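Local coordinates for thioredoxin-like protein (Klebsiella pneumoniae subsp. pneumoniae MGH 78578, PDB 3TY1) that is of unknown function but resembles aldose 1-epimerases (galactose mutarotases) in its fold and probably binds carbohydrate, at residues A[64-72]-A[89-97]. Sequence-based numbering, arbitrary orientation.
Sequences SPTRGMNLL and EVVNPAFIN
Val91 O lies at the edge of the Arg67 guanidinium, near its plane. Arg67 NH1 donates to Val91 O at 2.9 Å, with an N-H...O angle of 154°; the oxygen lies 16° out of the guanidinium plane. Pro93 CG and Ile96 CD1 approach this group obliquely, and Ile96 CD1 lies 3.9 Å from Arg67 NH1. The arginine chain bends at chi3 (57°), which turns its end to the carbonyl. Arg67 CD packs against Val90 CG1 at 3.8 Å. The other methyl of Val90, CG2, touches Leu72 CD1 at 3.8 Å, and the two side chains cross nearly at right angles. Thr66 CG2 presses against Pro93 CD at 3.5 Å, tight for two carbons. Thr66 OG1 bonds Lys49 N, and Ser64 OG bonds Lys49 O. Arg67 opens the type I' turn that runs to Asn70. In the facing loop, Asn92 OD1 accepts from Ala94 N, an Asx turn. The arginine thus ties the turn between strands 60-64 and 70-76 to the loop before helix 100-103. Its NH1 is shared between Val91 O and Asn141 OD1, and a salt bridge to Glu112 holds NH2, so the buried guanidinium cannot easily turn.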
loop_
_atom_site.group_PDB
_atom_site.type_symbol
_atom_site.label_atom_id
_atom_site.label_comp_id
_atom_site.label_asym_id
_atom_site.label_seq_id
_atom_site.Cartn_x
_atom_site.Cartn_y
_atom_site.Cartn_z
ATOM N N SER A 64 -0.682 -4.758 -19.136
ATOM C CA SER A 64 -1.388 -4.344 -17.939
ATOM C C SER A 64 -1.279 -2.843 -17.683
ATOM O O SER A 64 -0.211 -2.365 -17.306
ATOM C CB SER A 64 -0.889 -5.114 -16.717
ATOM O OG SER A 64 -1.581 -4.608 -15.597
ATOM N N PRO A 65 -2.390 -2.092 -17.850
ATOM C CA PRO A 65 -2.386 -0.673 -17.524
ATOM C C PRO A 65 -2.159 -0.362 -16.047
ATOM O O PRO A 65 -1.680 0.714 -15.703
ATOM C CB PRO A 65 -3.783 -0.235 -17.941
ATOM C CG PRO A 65 -4.122 -1.204 -19.064
ATOM C CD PRO A 65 -3.628 -2.463 -18.569
ATOM N N THR A 66 -2.544 -1.275 -15.164
ATOM C CA THR A 66 -2.309 -1.114 -13.744
ATOM C C THR A 66 -0.821 -1.171 -13.413
ATOM O O THR A 66 -0.374 -0.533 -12.454
ATOM C CB THR A 66 -3.056 -2.224 -13.003
ATOM O OG1 THR A 66 -4.425 -2.135 -13.380
ATOM C CG2 THR A 66 -2.941 -2.084 -11.473
ATOM N N ARG A 67 -0.075 -1.990 -14.180
ATOM C CA ARG A 67 1.358 -2.210 -13.973
ATOM C C ARG A 67 2.186 -1.536 -15.078
ATOM O O ARG A 67 2.864 -2.201 -15.856
ATOM C CB ARG A 67 1.621 -3.723 -13.882
ATOM C CG ARG A 67 0.879 -4.406 -12.675
ATOM C CD ARG A 67 1.215 -5.875 -12.518
ATOM N NE ARG A 67 2.657 -6.038 -12.364
ATOM C CZ ARG A 67 3.383 -5.709 -11.303
ATOM N NH1 ARG A 67 2.812 -5.247 -10.171
ATOM N NH2 ARG A 67 4.717 -5.837 -11.387
ATOM N N GLY A 68 1.994 -0.215 -15.209
ATOM C CA GLY A 68 2.815 0.678 -16.062
ATOM C C GLY A 68 2.824 0.377 -17.547
ATOM O O GLY A 68 3.736 0.767 -18.240
HETATM N N MSE A 69 1.792 -0.319 -18.014
HETATM C CA MSE A 69 1.721 -0.804 -19.399
HETATM C C MSE A 69 2.789 -1.852 -19.728
HETATM O O MSE A 69 3.114 -2.085 -20.911
HETATM C CB MSE A 69 1.732 0.347 -20.409
HETATM C CG MSE A 69 0.820 1.495 -20.122
HETATM SE SE MSE A 69 -1.033 1.181 -20.311
HETATM C CE MSE A 69 -1.212 0.923 -22.266
ATOM N N ASN A 70 3.284 -2.539 -18.705
ATOM C CA ASN A 70 4.178 -3.686 -18.907
ATOM C C ASN A 70 3.479 -4.687 -19.823
ATOM O O ASN A 70 2.238 -4.868 -19.759
ATOM C CB ASN A 70 4.408 -4.440 -17.577
ATOM C CG ASN A 70 5.344 -3.742 -16.598
ATOM O OD1 ASN A 70 6.026 -2.753 -16.926
ATOM N ND2 ASN A 70 5.362 -4.273 -15.332
ATOM N N LEU A 71 4.276 -5.414 -20.599
ATOM C CA LEU A 71 3.792 -6.416 -21.514
ATOM C C LEU A 71 3.850 -7.725 -20.743
ATOM O O LEU A 71 4.895 -8.139 -20.244
ATOM C CB LEU A 71 4.624 -6.488 -22.797
ATOM C CG LEU A 71 4.888 -5.155 -23.551
ATOM C CD1 LEU A 71 5.660 -5.435 -24.825
ATOM C CD2 LEU A 71 3.585 -4.404 -23.827
ATOM N N LEU A 72 2.713 -8.396 -20.657
ATOM C CA LEU A 72 2.654 -9.642 -19.887
ATOM C C LEU A 72 3.043 -10.872 -20.708
ATOM O O LEU A 72 3.815 -11.727 -20.264
ATOM C CB LEU A 72 1.243 -9.849 -19.350
ATOM C CG LEU A 72 0.662 -8.807 -18.367
ATOM C CD1 LEU A 72 -0.571 -9.367 -17.632
ATOM C CD2 LEU A 72 1.610 -8.305 -17.373
ATOM N N GLU A 89 -0.270 -14.089 -10.336
ATOM C CA GLU A 89 -1.247 -13.002 -10.348
ATOM C C GLU A 89 -0.666 -11.730 -10.994
ATOM O O GLU A 89 0.539 -11.538 -10.975
ATOM C CB GLU A 89 -1.639 -12.725 -8.891
ATOM C CG GLU A 89 -2.532 -13.929 -8.407
ATOM C CD GLU A 89 -2.944 -13.882 -6.949
ATOM O OE1 GLU A 89 -2.632 -12.889 -6.227
ATOM O OE2 GLU A 89 -3.561 -14.894 -6.541
ATOM N N VAL A 90 -1.564 -10.906 -11.536
ATOM C CA VAL A 90 -1.272 -9.575 -12.015
ATOM C C VAL A 90 -1.452 -8.684 -10.770
ATOM O O VAL A 90 -2.562 -8.178 -10.493
ATOM C CB VAL A 90 -2.221 -9.187 -13.172
ATOM C CG1 VAL A 90 -1.914 -7.736 -13.687
ATOM C CG2 VAL A 90 -2.142 -10.277 -14.323
ATOM N N VAL A 91 -0.354 -8.491 -10.038
ATOM C CA VAL A 91 -0.417 -7.893 -8.710
ATOM C C VAL A 91 -0.708 -6.405 -8.797
ATOM O O VAL A 91 0.014 -5.639 -9.482
ATOM C CB VAL A 91 0.835 -8.190 -7.889
ATOM C CG1 VAL A 91 0.776 -7.534 -6.494
ATOM C CG2 VAL A 91 1.075 -9.731 -7.823
ATOM N N ASN A 92 -1.780 -5.985 -8.121
ATOM C CA ASN A 92 -2.131 -4.568 -8.062
ATOM C C ASN A 92 -1.011 -3.929 -7.225
ATOM O O ASN A 92 -0.737 -4.387 -6.120
ATOM C CB ASN A 92 -3.454 -4.382 -7.361
ATOM C CG ASN A 92 -3.962 -2.941 -7.376
ATOM O OD1 ASN A 92 -3.216 -1.996 -7.128
ATOM N ND2 ASN A 92 -5.287 -2.793 -7.553
ATOM N N PRO A 93 -0.362 -2.854 -7.730
ATOM C CA PRO A 93 0.710 -2.218 -6.921
ATOM C C PRO A 93 0.318 -1.788 -5.488
ATOM O O PRO A 93 1.205 -1.652 -4.651
ATOM C CB PRO A 93 1.054 -0.993 -7.748
ATOM C CG PRO A 93 0.839 -1.444 -9.147
ATOM C CD PRO A 93 -0.419 -2.261 -9.080
ATOM N N ALA A 94 -0.980 -1.591 -5.217
ATOM C CA ALA A 94 -1.477 -1.338 -3.840
ATOM C C ALA A 94 -1.089 -2.410 -2.826
ATOM O O ALA A 94 -1.039 -2.155 -1.618
ATOM C CB ALA A 94 -2.986 -1.153 -3.853
ATOM N N PHE A 95 -0.820 -3.626 -3.303
ATOM C CA PHE A 95 -0.416 -4.739 -2.458
ATOM C C PHE A 95 1.082 -5.035 -2.505
ATOM O O PHE A 95 1.507 -6.092 -2.030
ATOM C CB PHE A 95 -1.171 -6.017 -2.871
ATOM C CG PHE A 95 -2.640 -5.923 -2.658
ATOM C CD1 PHE A 95 -3.163 -5.794 -1.362
ATOM C CD2 PHE A 95 -3.505 -5.951 -3.717
ATOM C CE1 PHE A 95 -4.546 -5.722 -1.150
ATOM C CE2 PHE A 95 -4.881 -5.828 -3.509
ATOM C CZ PHE A 95 -5.389 -5.728 -2.228
ATOM N N ILE A 96 1.884 -4.149 -3.094
ATOM C CA ILE A 96 3.342 -4.372 -3.115
ATOM C C ILE A 96 3.962 -3.249 -2.343
ATOM O O ILE A 96 3.583 -2.098 -2.567
ATOM C CB ILE A 96 3.913 -4.345 -4.560
ATOM C CG1 ILE A 96 3.382 -5.547 -5.353
ATOM C CG2 ILE A 96 5.488 -4.308 -4.546
ATOM C CD1 ILE A 96 4.152 -5.866 -6.566
ATOM N N ASN A 97 4.905 -3.568 -1.448
ATOM C CA ASN A 97 5.735 -2.562 -0.782
ATOM C C ASN A 97 7.131 -2.723 -1.394
ATOM O O ASN A 97 7.839 -3.673 -1.069
ATOM C CB ASN A 97 5.776 -2.766 0.746
ATOM C CG ASN A 97 6.633 -1.736 1.436
ATOM O OD1 ASN A 97 7.397 -1.009 0.790
ATOM N ND2 ASN A 97 6.483 -1.616 2.754
#